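Side-chain contact in short chain dehydrogenase/reductase (Acinetobacter baumannii, PDB 4IUY), which probably catalyses NAD(P)-dependent oxidation or reduction of an unspecified substrate, as a Rossmann-fold member of the short-chain dehydrogenase/reductase family: residues 27-32 / 78-83. Numbering follows the deposited sequence.
Sequences DKYILI and QVYTFA
Tyr29 reaches across from strand 29-32 and sets the outer end of its ring against two side chains of segment 78-83, Gln78 and Tyr80. Its CE1 lies 3.7 Å from CE2 of Tyr80. That carbon approaches the rim of the Tyr29 ring, close to level with it; the two side chains slant across each other, and the touch is a plain carbon-to-carbon one. The other half of the contact is Gln78: Tyr29 OH sits 3.6 Å from CG and 3.9 Å from CB of Gln78, a van der Waals approach to the aliphatic part of the chain. Tyr29 and Gln78 run alongside in the same direction, with ring and amide planes 67° apart. Gln78 bends at its second torsion (chi2 -56°), carrying its amide away from Tyr29 while CB and CG remain against the phenol. No hydrogen bond joins the segments.

Asn53, on the strand between, meets both sides: its OD1 accepts a hydrogen bond from the backbone N of Gln78, and its side chain touches Tyr29. Val104 contacts both tyrosines, and Leu99 of helix 89-101 packs on Tyr80. This is the classic 3-2-1 half of the Rossmann sheet: strand 53-58 runs between strands 29-32 and 79-83, all three parallel, and the tyrosines meet across it on the side where helix 89-101 packs, while Val79 faces helix 65-75.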
loop_
_atom_site.group_PDB
_atom_site.type_symbol
_atom_site.label_atom_id
_atom_site.label_comp_id
_atom_site.label_asym_id
_atom_site.label_seq_id
_atom_site.Cartn_x
_atom_site.Cartn_y
_atom_site.Cartn_z
ATOM N N ASP D 27 -4.352 31.420 18.598
ATOM C CA ASP D 27 -3.176 31.742 19.421
ATOM C C ASP D 27 -2.012 30.758 19.329
ATOM O O ASP D 27 -0.968 30.960 19.943
ATOM C CB ASP D 27 -3.564 31.958 20.888
ATOM C CG ASP D 27 -4.542 33.093 21.063
ATOM O OD1 ASP D 27 -4.335 34.170 20.455
ATOM O OD2 ASP D 27 -5.536 32.894 21.790
ATOM N N LYS D 28 -2.192 29.684 18.574
ATOM C CA LYS D 28 -1.094 28.753 18.329
ATOM C C LYS D 28 -0.046 29.469 17.486
ATOM O O LYS D 28 -0.324 30.510 16.873
ATOM C CB LYS D 28 -1.586 27.495 17.599
ATOM C CG LYS D 28 -2.490 26.583 18.422
ATOM C CD LYS D 28 -2.905 25.336 17.615
ATOM C CE LYS D 28 -3.907 24.436 18.349
ATOM N NZ LYS D 28 -3.363 23.820 19.614
ATOM N N TYR D 29 1.169 28.940 17.489
ATOM C CA TYR D 29 2.171 29.407 16.558
ATOM C C TYR D 29 2.412 28.337 15.504
ATOM O O TYR D 29 2.742 27.181 15.822
ATOM C CB TYR D 29 3.462 29.817 17.283
ATOM C CG TYR D 29 3.406 31.204 17.923
ATOM C CD1 TYR D 29 3.967 32.307 17.279
ATOM C CD2 TYR D 29 2.835 31.408 19.175
ATOM C CE1 TYR D 29 3.940 33.573 17.845
ATOM C CE2 TYR D 29 2.812 32.686 19.768
ATOM C CZ TYR D 29 3.365 33.769 19.088
ATOM O OH TYR D 29 3.350 35.057 19.631
ATOM N N ILE D 30 2.195 28.720 14.251
ATOM C CA ILE D 30 2.379 27.832 13.120
ATOM C C ILE D 30 3.668 28.165 12.357
ATOM O O ILE D 30 3.828 29.279 11.857
ATOM C CB ILE D 30 1.212 27.954 12.131
ATOM C CG1 ILE D 30 -0.135 27.984 12.866
ATOM C CG2 ILE D 30 1.275 26.798 11.111
ATOM C CD1 ILE D 30 -0.459 26.715 13.652
ATOM N N LEU D 31 4.591 27.211 12.274
ATOM C CA LEU D 31 5.816 27.415 11.503
ATOM C C LEU D 31 5.648 26.823 10.107
ATOM O O LEU D 31 5.346 25.649 9.959
ATOM C CB LEU D 31 7.031 26.802 12.199
ATOM C CG LEU D 31 8.379 26.834 11.459
ATOM C CD1 LEU D 31 8.712 28.235 10.952
ATOM C CD2 LEU D 31 9.492 26.375 12.396
ATOM N N ILE D 32 5.808 27.660 9.093
ATOM C CA ILE D 32 5.594 27.268 7.710
ATOM C C ILE D 32 6.857 27.479 6.907
ATOM O O ILE D 32 7.288 28.617 6.740
ATOM C CB ILE D 32 4.462 28.098 7.076
ATOM C CG1 ILE D 32 3.203 27.976 7.936
ATOM C CG2 ILE D 32 4.182 27.652 5.624
ATOM C CD1 ILE D 32 2.126 28.969 7.574
ATOM N N GLN D 78 0.274 37.716 15.310
ATOM C CA GLN D 78 1.730 37.856 15.289
ATOM C C GLN D 78 2.333 37.229 14.027
ATOM O O GLN D 78 1.908 36.135 13.599
ATOM C CB GLN D 78 2.340 37.193 16.527
ATOM C CG GLN D 78 1.902 37.844 17.824
ATOM C CD GLN D 78 2.219 39.323 17.806
ATOM O OE1 GLN D 78 1.309 40.165 17.728
ATOM N NE2 GLN D 78 3.517 39.656 17.855
ATOM N N VAL D 79 3.282 37.926 13.398
ATOM C CA VAL D 79 4.007 37.351 12.254
ATOM C C VAL D 79 5.517 37.524 12.425
ATOM O O VAL D 79 6.003 38.618 12.634
ATOM C CB VAL D 79 3.613 37.995 10.906
ATOM C CG1 VAL D 79 4.297 37.278 9.773
ATOM C CG2 VAL D 79 2.134 37.943 10.699
ATOM N N TYR D 80 6.254 36.432 12.321
ATOM C CA TYR D 80 7.704 36.493 12.341
ATOM C C TYR D 80 8.191 35.982 10.984
ATOM O O TYR D 80 7.678 35.005 10.475
ATOM C CB TYR D 80 8.260 35.632 13.464
ATOM C CG TYR D 80 7.885 36.105 14.850
ATOM C CD1 TYR D 80 8.732 36.947 15.570
ATOM C CD2 TYR D 80 6.671 35.714 15.445
ATOM C CE1 TYR D 80 8.395 37.391 16.850
ATOM C CE2 TYR D 80 6.318 36.161 16.733
ATOM C CZ TYR D 80 7.192 36.995 17.434
ATOM O OH TYR D 80 6.868 37.445 18.715
ATOM N N THR D 81 9.094 36.714 10.346
ATOM C CA THR D 81 9.675 36.249 9.095
ATOM C C THR D 81 11.164 35.922 9.280
ATOM O O THR D 81 11.841 36.528 10.088
ATOM C CB THR D 81 9.475 37.261 7.972
ATOM O OG1 THR D 81 10.178 38.469 8.281
ATOM C CG2 THR D 81 7.999 37.549 7.795
ATOM N N PHE D 82 11.639 34.914 8.564
ATOM C CA PHE D 82 13.040 34.523 8.590
ATOM C C PHE D 82 13.540 34.138 7.202
ATOM O O PHE D 82 12.960 33.286 6.525
ATOM C CB PHE D 82 13.252 33.339 9.528
ATOM C CG PHE D 82 13.027 33.656 10.974
ATOM C CD1 PHE D 82 14.006 34.332 11.710
ATOM C CD2 PHE D 82 11.849 33.276 11.611
ATOM C CE1 PHE D 82 13.814 34.624 13.066
ATOM C CE2 PHE D 82 11.649 33.558 12.968
ATOM C CZ PHE D 82 12.637 34.241 13.696
ATOM N N ALA D 83 14.640 34.748 6.797
ATOM C CA ALA D 83 15.327 34.350 5.582
ATOM C C ALA D 83 16.325 33.253 5.924
ATOM O O ALA D 83 17.124 33.413 6.850
ATOM C CB ALA D 83 16.053 35.540 4.983
#